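Local coordinates for protein MIP07328p (Drosophila melanogaster, PDB 6FKK) that acts as an axon guidance cue of the semaphorin family, with chemorepellent activity and semaphorin receptor binding, most likely through its extracellular sema domain, at residues L86-L91 with G143-S148; S249-R254 with N356-H361; L382-T387 with S408-G413; R432-V437 with S522-K527. One frame throughout, in Å; residues are numbered along the deposited sequence.

Interaction 1: residues L86-L91 with G143-S148; sequences LRVYAL and GLCPYS
Val-88 and Cys-145 make the apolar centre of this contact, with Val-88 CG2 lying 4.1 Å from Cys-145 SG. The sulfur is carried toward the strand because it stands anti to the backbone N of Cys-145 (chi1 -167°). The same methyl, CG2, also rests 4.0 Å from the carbonyl O of Leu-144. Looser still is the neighbouring contact, in which Arg-87 CB faces Pro-146 CG at 4.3 Å, the aliphatic root of the arginine against the pyrrolidine ring. Two consecutive strand residues can turn their side chains to the loop because Arg-87 and Val-88 both face Cys-100, a classic beta bulge. The polar bonds lie to one side: Arg-87 NH1 donates to Leu-86 O at 3.1 Å, from well above the carbonyl plane, and NH2 reaches Tyr-27 O. Strand 86-91 is an edge strand of a four-stranded antiparallel sheet, one blade of the sema beta-propeller, and the loop 143-148 leads out of its last strand, 135-140, toward strand 154-158. Methyl, sulfur and ring carbons meet here without a polar bond between the segments, so between them the fit rests on shape and burial, while Ser-164 OG bonds the loop at Gly-143 O and the guanidinium binds other carbonyls.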
loop_
_atom_site.group_PDB
_atom_site.type_symbol
_atom_site.label_atom_id
_atom_site.label_comp_id
_atom_site.label_asym_id
_atom_site.label_seq_id
_atom_site.Cartn_x
_atom_site.Cartn_y
_atom_site.Cartn_z
ATOM N N LEU A 86 -6.221 -17.173 -6.517
ATOM C CA LEU A 86 -6.735 -16.045 -7.281
ATOM C C LEU A 86 -6.132 -14.748 -6.756
ATOM O O LEU A 86 -6.119 -14.503 -5.545
ATOM C CB LEU A 86 -8.263 -15.996 -7.208
ATOM C CG LEU A 86 -9.011 -16.977 -8.115
ATOM C CD1 LEU A 86 -9.030 -18.384 -7.534
ATOM C CD2 LEU A 86 -10.425 -16.486 -8.384
ATOM N N ARG A 87 -5.628 -13.920 -7.671
ATOM C CA ARG A 87 -4.862 -12.743 -7.283
ATOM C C ARG A 87 -5.205 -11.478 -8.057
ATOM O O ARG A 87 -4.658 -10.420 -7.730
ATOM C CB ARG A 87 -3.357 -13.021 -7.434
ATOM C CG ARG A 87 -2.778 -13.937 -6.369
ATOM C CD ARG A 87 -2.739 -13.240 -5.021
ATOM N NE ARG A 87 -2.141 -14.073 -3.982
ATOM C CZ ARG A 87 -2.837 -14.824 -3.135
ATOM N NH1 ARG A 87 -4.161 -14.851 -3.202
ATOM N NH2 ARG A 87 -2.207 -15.547 -2.219
ATOM N N VAL A 88 -6.070 -11.541 -9.069
ATOM C CA VAL A 88 -6.377 -10.380 -9.902
ATOM C C VAL A 88 -7.881 -10.325 -10.130
ATOM O O VAL A 88 -8.469 -11.284 -10.642
ATOM C CB VAL A 88 -5.641 -10.418 -11.254
ATOM C CG1 VAL A 88 -6.060 -9.239 -12.117
ATOM C CG2 VAL A 88 -4.134 -10.419 -11.048
ATOM N N TYR A 89 -8.501 -9.204 -9.762
ATOM C CA TYR A 89 -9.910 -8.953 -10.033
ATOM C C TYR A 89 -10.078 -7.552 -10.599
ATOM O O TYR A 89 -9.414 -6.608 -10.158
ATOM C CB TYR A 89 -10.774 -9.106 -8.772
ATOM C CG TYR A 89 -12.148 -8.477 -8.908
ATOM C CD1 TYR A 89 -13.148 -9.097 -9.645
ATOM C CD2 TYR A 89 -12.438 -7.257 -8.308
ATOM C CE1 TYR A 89 -14.401 -8.521 -9.777
ATOM C CE2 TYR A 89 -13.688 -6.675 -8.435
ATOM C CZ TYR A 89 -14.665 -7.311 -9.170
ATOM O OH TYR A 89 -15.908 -6.735 -9.297
ATOM N N ALA A 90 -10.977 -7.420 -11.572
ATOM C CA ALA A 90 -11.273 -6.126 -12.169
ATOM C C ALA A 90 -12.665 -6.172 -12.781
ATOM O O ALA A 90 -13.027 -7.150 -13.437
ATOM C CB ALA A 90 -10.235 -5.747 -13.231
ATOM N N LEU A 91 -13.438 -5.112 -12.552
ATOM C CA LEU A 91 -14.767 -4.966 -13.142
ATOM C C LEU A 91 -14.606 -4.199 -14.450
ATOM O O LEU A 91 -14.437 -2.977 -14.450
ATOM C CB LEU A 91 -15.710 -4.256 -12.177
ATOM C CG LEU A 91 -17.150 -4.003 -12.630
ATOM C CD1 LEU A 91 -17.866 -5.310 -12.912
ATOM C CD2 LEU A 91 -17.901 -3.195 -11.581
ATOM N N GLY A 143 2.907 -12.634 -17.421
ATOM C CA GLY A 143 3.157 -11.218 -17.276
ATOM C C GLY A 143 1.998 -10.415 -16.732
ATOM O O GLY A 143 2.199 -9.264 -16.329
ATOM N N LEU A 144 0.790 -10.980 -16.709
ATOM C CA LEU A 144 -0.371 -10.299 -16.151
ATOM C C LEU A 144 -0.748 -10.795 -14.762
ATOM O O LEU A 144 -1.463 -10.089 -14.045
ATOM C CB LEU A 144 -1.577 -10.459 -17.086
ATOM C CG LEU A 144 -1.511 -9.721 -18.423
ATOM C CD1 LEU A 144 -2.680 -10.107 -19.309
ATOM C CD2 LEU A 144 -1.503 -8.224 -18.184
ATOM N N CYS A 145 -0.281 -11.978 -14.370
ATOM C CA CYS A 145 -0.623 -12.596 -13.103
ATOM C C CYS A 145 0.602 -13.328 -12.570
ATOM O O CYS A 145 1.375 -13.890 -13.359
ATOM C CB CYS A 145 -1.793 -13.577 -13.264
ATOM S SG CYS A 145 -2.550 -14.118 -11.718
ATOM N N PRO A 146 0.814 -13.330 -11.255
ATOM C CA PRO A 146 1.980 -14.027 -10.704
ATOM C C PRO A 146 1.803 -15.538 -10.737
ATOM O O PRO A 146 0.704 -16.068 -10.916
ATOM C CB PRO A 146 2.058 -13.508 -9.265
ATOM C CG PRO A 146 0.663 -13.112 -8.939
ATOM C CD PRO A 146 0.093 -12.568 -10.222
ATOM N N TYR A 147 2.924 -16.233 -10.559
ATOM C CA TYR A 147 2.934 -17.690 -10.544
ATOM C C TYR A 147 2.740 -18.263 -9.148
ATOM O O TYR A 147 2.222 -19.379 -9.009
ATOM C CB TYR A 147 4.252 -18.218 -11.117
ATOM C CG TYR A 147 4.429 -18.022 -12.605
ATOM C CD1 TYR A 147 4.644 -16.761 -13.142
ATOM C CD2 TYR A 147 4.406 -19.108 -13.472
ATOM C CE1 TYR A 147 4.814 -16.584 -14.500
ATOM C CE2 TYR A 147 4.578 -18.941 -14.831
ATOM C CZ TYR A 147 4.780 -17.678 -15.340
ATOM O OH TYR A 147 4.950 -17.504 -16.694
ATOM N N SER A 148 3.145 -17.528 -8.118
ATOM C CA SER A 148 3.151 -17.993 -6.743
ATOM C C SER A 148 2.257 -17.114 -5.877
ATOM O O SER A 148 2.069 -15.931 -6.176
ATOM C CB SER A 148 4.581 -17.984 -6.183
ATOM O OG SER A 148 4.607 -18.314 -4.806
#

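Interaction 2: residues S249-R254 with N356-H361; sequences SFLKAR and NFIKNH
Ile-358, on helix 352-360, points its side chain at the backbone of Ser-249 and Phe-250 and at the side chain of Leu-251. From CB the chain runs out extended: CG1 is anti to the backbone N (chi1 -164°) and CD1 continues in line, which carries the long branch to the loop-to-strand junction. CG1 lies 3.6 Å from Leu-251 CD2, and the two side chains cross at about a right angle. CG1 also sits 3.7 Å from Phe-250 O. At the tip, CD1 rests against Ser-249 CA at 3.7 Å and touches Leu-251 CD2 as well. Strand 251-259 belongs to the sema propeller; the helix falls in the long excursion between strands 298-305 and 377-380, consistent with the extrusion inserted in a propeller blade of sema domains. With an alanine here, the CG1-CD1 branch would be lost, which would probably open a gap beside Leu-251 CD2 and leave Ser-249 CA uncovered on the helix side. Leu-251 CD2 reaches on to His-361 O, 4.0 Å away, just past the helix end. His-361 in turn bends back, its ND1 donating to Phe-357 O at 2.9 Å, an oxygen that also accepts from His-361 N.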
loop_
_atom_site.group_PDB
_atom_site.type_symbol
_atom_site.label_atom_id
_atom_site.label_comp_id
_atom_site.label_asym_id
_atom_site.label_seq_id
_atom_site.Cartn_x
_atom_site.Cartn_y
_atom_site.Cartn_z
ATOM N N SER A 249 7.958 5.849 -21.530
ATOM C CA SER A 249 7.651 6.799 -20.469
ATOM C C SER A 249 7.957 6.238 -19.085
ATOM O O SER A 249 7.413 6.737 -18.094
ATOM C CB SER A 249 6.180 7.217 -20.534
ATOM O OG SER A 249 5.335 6.102 -20.317
ATOM N N PHE A 250 8.800 5.213 -18.987
ATOM C CA PHE A 250 9.105 4.610 -17.695
ATOM C C PHE A 250 10.169 5.431 -16.979
ATOM O O PHE A 250 11.305 5.542 -17.455
ATOM C CB PHE A 250 9.569 3.165 -17.865
ATOM C CG PHE A 250 9.877 2.473 -16.563
ATOM C CD1 PHE A 250 8.865 1.882 -15.822
ATOM C CD2 PHE A 250 11.173 2.412 -16.081
ATOM C CE1 PHE A 250 9.143 1.244 -14.625
ATOM C CE2 PHE A 250 11.457 1.777 -14.885
ATOM C CZ PHE A 250 10.439 1.191 -14.157
ATOM N N LEU A 251 9.797 6.002 -15.835
ATOM C CA LEU A 251 10.716 6.715 -14.963
ATOM C C LEU A 251 10.482 6.257 -13.532
ATOM O O LEU A 251 9.395 5.790 -13.182
ATOM C CB LEU A 251 10.533 8.234 -15.062
ATOM C CG LEU A 251 10.804 8.880 -16.419
ATOM C CD1 LEU A 251 10.436 10.352 -16.386
ATOM C CD2 LEU A 251 12.261 8.701 -16.798
ATOM N N LYS A 252 11.515 6.389 -12.700
ATOM C CA LYS A 252 11.399 6.042 -11.292
ATOM C C LYS A 252 12.242 6.992 -10.455
ATOM O O LYS A 252 13.228 7.565 -10.928
ATOM C CB LYS A 252 11.816 4.593 -11.016
ATOM C CG LYS A 252 13.248 4.253 -11.391
ATOM C CD LYS A 252 13.551 2.795 -11.074
ATOM C CE LYS A 252 14.973 2.415 -11.452
ATOM N NZ LYS A 252 15.259 0.983 -11.157
ATOM N N ALA A 253 11.838 7.149 -9.198
ATOM C CA ALA A 253 12.540 7.994 -8.246
ATOM C C ALA A 253 12.577 7.289 -6.901
ATOM O O ALA A 253 11.703 6.478 -6.584
ATOM C CB ALA A 253 11.872 9.366 -8.106
ATOM N N ARG A 254 13.602 7.599 -6.114
ATOM C CA ARG A 254 13.734 7.008 -4.791
ATOM C C ARG A 254 12.796 7.696 -3.809
ATOM O O ARG A 254 12.577 8.909 -3.881
ATOM C CB ARG A 254 15.175 7.114 -4.296
ATOM C CG ARG A 254 15.394 6.487 -2.929
ATOM C CD ARG A 254 16.793 6.743 -2.405
ATOM N NE ARG A 254 16.985 6.142 -1.088
ATOM C CZ ARG A 254 18.093 6.263 -0.365
ATOM N NH1 ARG A 254 19.117 6.964 -0.831
ATOM N NH2 ARG A 254 18.176 5.681 0.825
ATOM N N ASN A 356 15.933 5.623 -26.532
ATOM C CA ASN A 356 17.109 5.031 -25.906
ATOM C C ASN A 356 17.564 5.834 -24.696
ATOM O O ASN A 356 18.104 5.263 -23.741
ATOM C CB ASN A 356 18.251 4.910 -26.917
ATOM C CG ASN A 356 18.112 3.694 -27.813
ATOM O OD1 ASN A 356 18.396 2.569 -27.401
ATOM N ND2 ASN A 356 17.684 3.916 -29.052
ATOM N N PHE A 357 17.353 7.152 -24.710
ATOM C CA PHE A 357 17.757 7.976 -23.576
ATOM C C PHE A 357 16.979 7.601 -22.321
ATOM O O PHE A 357 17.568 7.356 -21.261
ATOM C CB PHE A 357 17.566 9.457 -23.905
ATOM C CG PHE A 357 17.962 10.381 -22.790
ATOM C CD1 PHE A 357 19.261 10.848 -22.688
ATOM C CD2 PHE A 357 17.034 10.784 -21.842
ATOM C CE1 PHE A 357 19.628 11.698 -21.664
ATOM C CE2 PHE A 357 17.395 11.632 -20.815
ATOM C CZ PHE A 357 18.694 12.091 -20.726
ATOM N N ILE A 358 15.648 7.556 -22.419
ATOM C CA ILE A 358 14.839 7.230 -21.252
ATOM C C ILE A 358 15.031 5.780 -20.831
ATOM O O ILE A 358 14.788 5.437 -19.667
ATOM C CB ILE A 358 13.354 7.546 -21.519
ATOM C CG1 ILE A 358 12.576 7.595 -20.204
ATOM C CG2 ILE A 358 12.744 6.526 -22.464
ATOM C CD1 ILE A 358 11.120 7.944 -20.369
ATOM N N LYS A 359 15.475 4.914 -21.745
ATOM C CA LYS A 359 15.868 3.567 -21.352
ATOM C C LYS A 359 17.219 3.561 -20.653
ATOM O O LYS A 359 17.470 2.699 -19.803
ATOM C CB LYS A 359 15.905 2.645 -22.571
ATOM C CG LYS A 359 14.551 2.400 -23.213
ATOM C CD LYS A 359 14.663 1.413 -24.362
ATOM C CE LYS A 359 13.297 1.075 -24.938
ATOM N NZ LYS A 359 13.374 -0.002 -25.964
ATOM N N ASN A 360 18.094 4.512 -20.991
ATOM C CA ASN A 360 19.406 4.583 -20.359
ATOM C C ASN A 360 19.366 5.324 -19.029
ATOM O O ASN A 360 20.188 5.044 -18.149
ATOM C CB ASN A 360 20.409 5.258 -21.294
ATOM C CG ASN A 360 20.724 4.422 -22.519
ATOM O OD1 ASN A 360 20.674 3.192 -22.474
ATOM N ND2 ASN A 360 21.052 5.087 -23.621
ATOM N N HIS A 361 18.436 6.261 -18.858
ATOM C CA HIS A 361 18.348 7.076 -17.647
ATOM C C HIS A 361 16.932 7.023 -17.087
ATOM O O HIS A 361 16.201 8.020 -17.116
ATOM C CB HIS A 361 18.759 8.522 -17.932
ATOM C CG HIS A 361 20.002 8.649 -18.756
ATOM N ND1 HIS A 361 19.989 8.599 -20.133
ATOM C CD2 HIS A 361 21.295 8.828 -18.398
ATOM C CE1 HIS A 361 21.220 8.742 -20.588
ATOM N NE2 HIS A 361 22.032 8.882 -19.555
#

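Interaction 3: residues L382-T387 with S408-G413; sequences LHHRLT and SGTDDG
Leu-386 and Thr-410 stand opposite each other as an antiparallel, non-hydrogen-bonded pair with CA atoms 4.2 Å apart, flanked by Asp-411 N donating to Arg-385 O and Thr-387 N donating to Gly-409 O. The first of these is nearly in line with the C=O (170°). Beyond it the pairing passes to a side chain. Asp-411 CG lies between its own backbone N and carbonyl carbon (chi1 56°), which folds the carboxylate back over Arg-385, where OD1 accepts Arg-385 N at 3.1 Å. The N-H meets OD1 from above the carboxylate plane, 43° out of it. This is one end of the beta hairpin formed by strands 386-396 and 402-410, the first two strands of a four-stranded antiparallel blade of the sema propeller. An alanine in place of Asp-411 would lack the carboxylate, and Arg-385 N would probably be left without its acceptor at the mouth of the hairpin. On the face of Leu-386 and Thr-410, Leu-386 CD2 touches Thr-410 CG2 at 3.7 Å and lies beside the hydroxyl of Ser-408, which itself bonds to Ala-388 O. Thr-410 CG2 also meets His-384 CD2, 3.7 Å away, at an oblique approach. His-384 CB packs on Asp-412 CB at 3.7 Å. Across from them, Thr-387 turns CG2 to Asp-411 CB at 3.9 Å, while its OG1 bonds to Ile-450 O. Thr-410 OG1 bonds to Lys-414 N and draws weaker bonds from Asp-412 N and Gly-413 N.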
loop_
_atom_site.group_PDB
_atom_site.type_symbol
_atom_site.label_atom_id
_atom_site.label_comp_id
_atom_site.label_asym_id
_atom_site.label_seq_id
_atom_site.Cartn_x
_atom_site.Cartn_y
_atom_site.Cartn_z
ATOM N N LEU A 382 12.574 -2.905 18.587
ATOM C CA LEU A 382 11.411 -3.601 19.112
ATOM C C LEU A 382 11.325 -4.992 18.501
ATOM O O LEU A 382 11.885 -5.263 17.435
ATOM C CB LEU A 382 10.124 -2.819 18.835
ATOM C CG LEU A 382 10.095 -1.407 19.421
ATOM C CD1 LEU A 382 8.805 -0.693 19.047
ATOM C CD2 LEU A 382 10.274 -1.450 20.932
ATOM N N HIS A 383 10.611 -5.880 19.191
ATOM C CA HIS A 383 10.489 -7.269 18.770
ATOM C C HIS A 383 9.420 -7.480 17.703
ATOM O O HIS A 383 8.939 -8.608 17.540
ATOM C CB HIS A 383 10.207 -8.163 19.981
ATOM C CG HIS A 383 11.323 -8.196 20.980
ATOM N ND1 HIS A 383 12.626 -8.475 20.632
ATOM C CD2 HIS A 383 11.327 -7.991 22.319
ATOM C CE1 HIS A 383 13.387 -8.438 21.711
ATOM N NE2 HIS A 383 12.623 -8.147 22.749
ATOM N N HIS A 384 9.035 -6.434 16.975
ATOM C CA HIS A 384 8.069 -6.577 15.898
ATOM C C HIS A 384 8.279 -5.465 14.882
ATOM O O HIS A 384 8.810 -4.397 15.196
ATOM C CB HIS A 384 6.625 -6.563 16.422
ATOM C CG HIS A 384 6.255 -5.309 17.151
ATOM N ND1 HIS A 384 6.124 -5.256 18.522
ATOM C CD2 HIS A 384 5.976 -4.063 16.699
ATOM C CE1 HIS A 384 5.784 -4.032 18.884
ATOM N NE2 HIS A 384 5.689 -3.288 17.796
ATOM N N ARG A 385 7.854 -5.734 13.651
ATOM C CA ARG A 385 7.935 -4.778 12.557
ATOM C C ARG A 385 6.535 -4.458 12.051
ATOM O O ARG A 385 5.631 -5.295 12.117
ATOM C CB ARG A 385 8.785 -5.322 11.400
ATOM C CG ARG A 385 10.217 -5.679 11.768
ATOM C CD ARG A 385 10.908 -6.412 10.623
ATOM N NE ARG A 385 12.326 -6.653 10.887
ATOM C CZ ARG A 385 13.309 -5.869 10.457
ATOM N NH1 ARG A 385 13.032 -4.790 9.739
ATOM N NH2 ARG A 385 14.571 -6.163 10.741
ATOM N N LEU A 386 6.363 -3.243 11.537
ATOM C CA LEU A 386 5.099 -2.855 10.927
ATOM C C LEU A 386 4.957 -3.490 9.551
ATOM O O LEU A 386 5.935 -3.647 8.815
ATOM C CB LEU A 386 4.999 -1.336 10.813
ATOM C CG LEU A 386 5.017 -0.526 12.113
ATOM C CD1 LEU A 386 4.867 0.956 11.810
ATOM C CD2 LEU A 386 3.933 -0.986 13.078
ATOM N N THR A 387 3.718 -3.857 9.202
ATOM C CA THR A 387 3.473 -4.617 7.975
ATOM C C THR A 387 2.324 -4.068 7.136
ATOM O O THR A 387 2.343 -4.215 5.908
ATOM C CB THR A 387 3.197 -6.091 8.309
ATOM O OG1 THR A 387 2.072 -6.185 9.192
ATOM C CG2 THR A 387 4.413 -6.736 8.963
ATOM N N SER A 408 -1.972 0.939 11.677
ATOM C CA SER A 408 -0.815 0.182 11.229
ATOM C C SER A 408 -0.784 -1.165 11.935
ATOM O O SER A 408 -1.028 -1.247 13.142
ATOM C CB SER A 408 0.487 0.949 11.491
ATOM O OG SER A 408 1.599 0.274 10.933
ATOM N N GLY A 409 -0.487 -2.217 11.176
ATOM C CA GLY A 409 -0.393 -3.550 11.737
ATOM C C GLY A 409 1.028 -4.073 11.791
ATOM O O GLY A 409 1.916 -3.540 11.119
ATOM N N THR A 410 1.258 -5.118 12.580
ATOM C CA THR A 410 2.583 -5.686 12.771
ATOM C C THR A 410 2.592 -7.157 12.372
ATOM O O THR A 410 1.546 -7.789 12.199
ATOM C CB THR A 410 3.043 -5.544 14.229
ATOM O OG1 THR A 410 2.281 -6.428 15.062
ATOM C CG2 THR A 410 2.849 -4.118 14.713
ATOM N N ASP A 411 3.803 -7.700 12.223
ATOM C CA ASP A 411 3.965 -9.144 12.088
ATOM C C ASP A 411 3.676 -9.873 13.391
ATOM O O ASP A 411 3.574 -11.106 13.390
ATOM C CB ASP A 411 5.378 -9.476 11.596
ATOM C CG ASP A 411 6.466 -8.909 12.496
ATOM O OD1 ASP A 411 6.140 -8.323 13.549
ATOM O OD2 ASP A 411 7.657 -9.049 12.145
ATOM N N ASP A 412 3.550 -9.137 14.495
ATOM C CA ASP A 412 3.184 -9.706 15.785
ATOM C C ASP A 412 1.683 -9.955 15.884
ATOM O O ASP A 412 1.252 -10.847 16.621
ATOM C CB ASP A 412 3.652 -8.764 16.900
ATOM C CG ASP A 412 3.682 -9.422 18.265
ATOM O OD1 ASP A 412 3.275 -10.594 18.384
ATOM O OD2 ASP A 412 4.122 -8.762 19.227
ATOM N N GLY A 413 0.881 -9.201 15.138
ATOM C CA GLY A 413 -0.560 -9.255 15.252
ATOM C C GLY A 413 -1.185 -8.076 15.966
ATOM O O GLY A 413 -2.384 -8.125 16.271
#

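Interaction 4: residues R432-V437 with S522-K527; sequences RLKTVV and SLNSTK
Lys-527 NZ is gripped by several backbone carbonyls: it donates to Val-437 O at 2.8 Å, to Ser-489 O, and weakly to Leu-490 O. The contact joins two domains, strand 432-442 at the edge of a sema propeller blade and the plexin repeat (PSI domain), where Lys-527 opens helix 527-533. The bond to Val-437 O lies in the carbonyl plane, with a C=O...N angle of 156°. A bend at chi2 (-147°) turns the lysine chain toward the strand, so that its CE also comes close to the Val-437 oxygen. The second bond between the segments runs the other way. Lys-434, on the strand, sends NZ to Asn-524 OD1 at 2.9 Å, its chain extended beyond CG, and the two side chains cross at about a right angle. The ammonium is tilted 18° from the plane of the amide carbonyl. Between the two lysine bonds sits Val-436, whose CG2 rests 3.9 Å from Leu-523 O and whose side chain also touches Gln-491. Each domain thus supplies one ammonium and one neutral oxygen, so neither bond is a salt bridge. Gln-491 NE2, from outside the loop, donates to Ser-525 O; within the loop, the hydroxyls Ser-522 OG and Ser-525 OG are hydrogen-bonded at 2.6 Å.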
loop_
_atom_site.group_PDB
_atom_site.type_symbol
_atom_site.label_atom_id
_atom_site.label_comp_id
_atom_site.label_asym_id
_atom_site.label_seq_id
_atom_site.Cartn_x
_atom_site.Cartn_y
_atom_site.Cartn_z
ATOM N N ARG A 432 7.701 21.450 15.793
ATOM C CA ARG A 432 7.819 20.126 16.384
ATOM C C ARG A 432 6.600 19.291 16.019
ATOM O O ARG A 432 5.460 19.705 16.261
ATOM C CB ARG A 432 7.971 20.202 17.905
ATOM C CG ARG A 432 8.110 18.836 18.566
ATOM C CD ARG A 432 8.254 18.937 20.075
ATOM N NE ARG A 432 8.339 17.616 20.693
ATOM C CZ ARG A 432 7.288 16.913 21.101
ATOM N NH1 ARG A 432 6.066 17.406 20.963
ATOM N NH2 ARG A 432 7.459 15.717 21.650
ATOM N N LEU A 433 6.846 18.122 15.435
ATOM C CA LEU A 433 5.805 17.161 15.098
ATOM C C LEU A 433 5.806 16.055 16.143
ATOM O O LEU A 433 6.830 15.395 16.350
ATOM C CB LEU A 433 6.036 16.578 13.704
ATOM C CG LEU A 433 5.260 15.310 13.341
ATOM C CD1 LEU A 433 3.778 15.608 13.181
ATOM C CD2 LEU A 433 5.825 14.682 12.080
ATOM N N LYS A 434 4.666 15.850 16.798
ATOM C CA LYS A 434 4.540 14.799 17.794
ATOM C C LYS A 434 3.522 13.763 17.333
ATOM O O LYS A 434 2.687 14.020 16.462
ATOM C CB LYS A 434 4.148 15.364 19.167
ATOM C CG LYS A 434 2.770 15.994 19.253
ATOM C CD LYS A 434 2.520 16.486 20.675
ATOM C CE LYS A 434 1.115 17.038 20.864
ATOM N NZ LYS A 434 0.882 17.464 22.276
ATOM N N THR A 435 3.614 12.576 17.929
ATOM C CA THR A 435 2.804 11.423 17.546
ATOM C C THR A 435 1.916 11.040 18.722
ATOM O O THR A 435 2.409 10.550 19.744
ATOM C CB THR A 435 3.690 10.251 17.124
ATOM O OG1 THR A 435 4.506 10.640 16.012
ATOM C CG2 THR A 435 2.840 9.052 16.729
ATOM N N VAL A 436 0.612 11.263 18.576
ATOM C CA VAL A 436 -0.361 10.927 19.610
ATOM C C VAL A 436 -0.818 9.495 19.349
ATOM O O VAL A 436 -1.636 9.244 18.463
ATOM C CB VAL A 436 -1.538 11.904 19.621
ATOM C CG1 VAL A 436 -2.519 11.540 20.728
ATOM C CG2 VAL A 436 -1.043 13.335 19.780
ATOM N N VAL A 437 -0.285 8.554 20.121
ATOM C CA VAL A 437 -0.662 7.152 19.986
ATOM C C VAL A 437 -1.997 6.935 20.685
ATOM O O VAL A 437 -2.113 7.130 21.898
ATOM C CB VAL A 437 0.420 6.229 20.562
ATOM C CG1 VAL A 437 -0.071 4.790 20.585
ATOM C CG2 VAL A 437 1.698 6.348 19.750
ATOM N N SER A 522 -9.312 16.264 24.916
ATOM C CA SER A 522 -7.988 16.881 25.002
ATOM C C SER A 522 -7.022 16.040 24.172
ATOM O O SER A 522 -6.603 14.962 24.601
ATOM C CB SER A 522 -7.524 16.996 26.449
ATOM O OG SER A 522 -6.289 17.683 26.529
ATOM N N LEU A 523 -6.674 16.540 22.987
ATOM C CA LEU A 523 -5.733 15.856 22.110
ATOM C C LEU A 523 -4.327 16.431 22.178
ATOM O O LEU A 523 -3.367 15.713 21.880
ATOM C CB LEU A 523 -6.218 15.915 20.656
ATOM C CG LEU A 523 -7.617 15.383 20.347
ATOM C CD1 LEU A 523 -7.910 15.503 18.860
ATOM C CD2 LEU A 523 -7.754 13.946 20.809
ATOM N N ASN A 524 -4.185 17.698 22.562
ATOM C CA ASN A 524 -2.903 18.399 22.564
ATOM C C ASN A 524 -2.281 18.439 23.954
ATOM O O ASN A 524 -1.735 19.465 24.372
ATOM C CB ASN A 524 -3.084 19.810 22.011
ATOM C CG ASN A 524 -1.785 20.416 21.516
ATOM O OD1 ASN A 524 -0.784 19.719 21.361
ATOM N ND2 ASN A 524 -1.798 21.719 21.259
ATOM N N SER A 525 -2.344 17.333 24.693
ATOM C CA SER A 525 -1.857 17.286 26.063
ATOM C C SER A 525 -1.274 15.908 26.341
ATOM O O SER A 525 -1.266 15.024 25.479
ATOM C CB SER A 525 -2.977 17.606 27.060
ATOM O OG SER A 525 -3.988 16.611 27.024
ATOM N N THR A 526 -0.777 15.733 27.563
ATOM C CA THR A 526 -0.370 14.414 28.022
ATOM C C THR A 526 -1.604 13.570 28.316
ATOM O O THR A 526 -2.685 14.092 28.605
ATOM C CB THR A 526 0.498 14.526 29.276
ATOM O OG1 THR A 526 1.343 15.677 29.173
ATOM C CG2 THR A 526 1.368 13.285 29.438
ATOM N N LYS A 527 -1.438 12.248 28.232
ATOM C CA LYS A 527 -2.548 11.360 28.557
ATOM C C LYS A 527 -2.946 11.479 30.022
ATOM O O LYS A 527 -4.102 11.218 30.376
ATOM C CB LYS A 527 -2.187 9.917 28.208
ATOM C CG LYS A 527 -1.912 9.706 26.730
ATOM C CD LYS A 527 -2.333 8.323 26.282
ATOM C CE LYS A 527 -2.525 8.286 24.779
ATOM N NZ LYS A 527 -3.423 7.175 24.359
#

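Interactions 1 and 2 are buried and apolar: each sets a methyl-bearing side chain against a neighbouring element, a loop in interaction 1 and a helix in interaction 2, without a hydrogen bond between the segments. Interactions 3 and 4 are only partly buried and rely on polar bonds. They reach the same four-stranded blade from its two edge strands, 386-396 and 432-442, with centres about 22 Å apart. Interaction 3 is sheet pairing inside the blade, extended by a carboxylate, whereas interaction 4 uses lysine ammoniums to tie the blade to the plexin repeat. Interactions 1 to 3 belong to the sema domain alone; interactions 2 and 3 lie on opposite sides of the chain's centre.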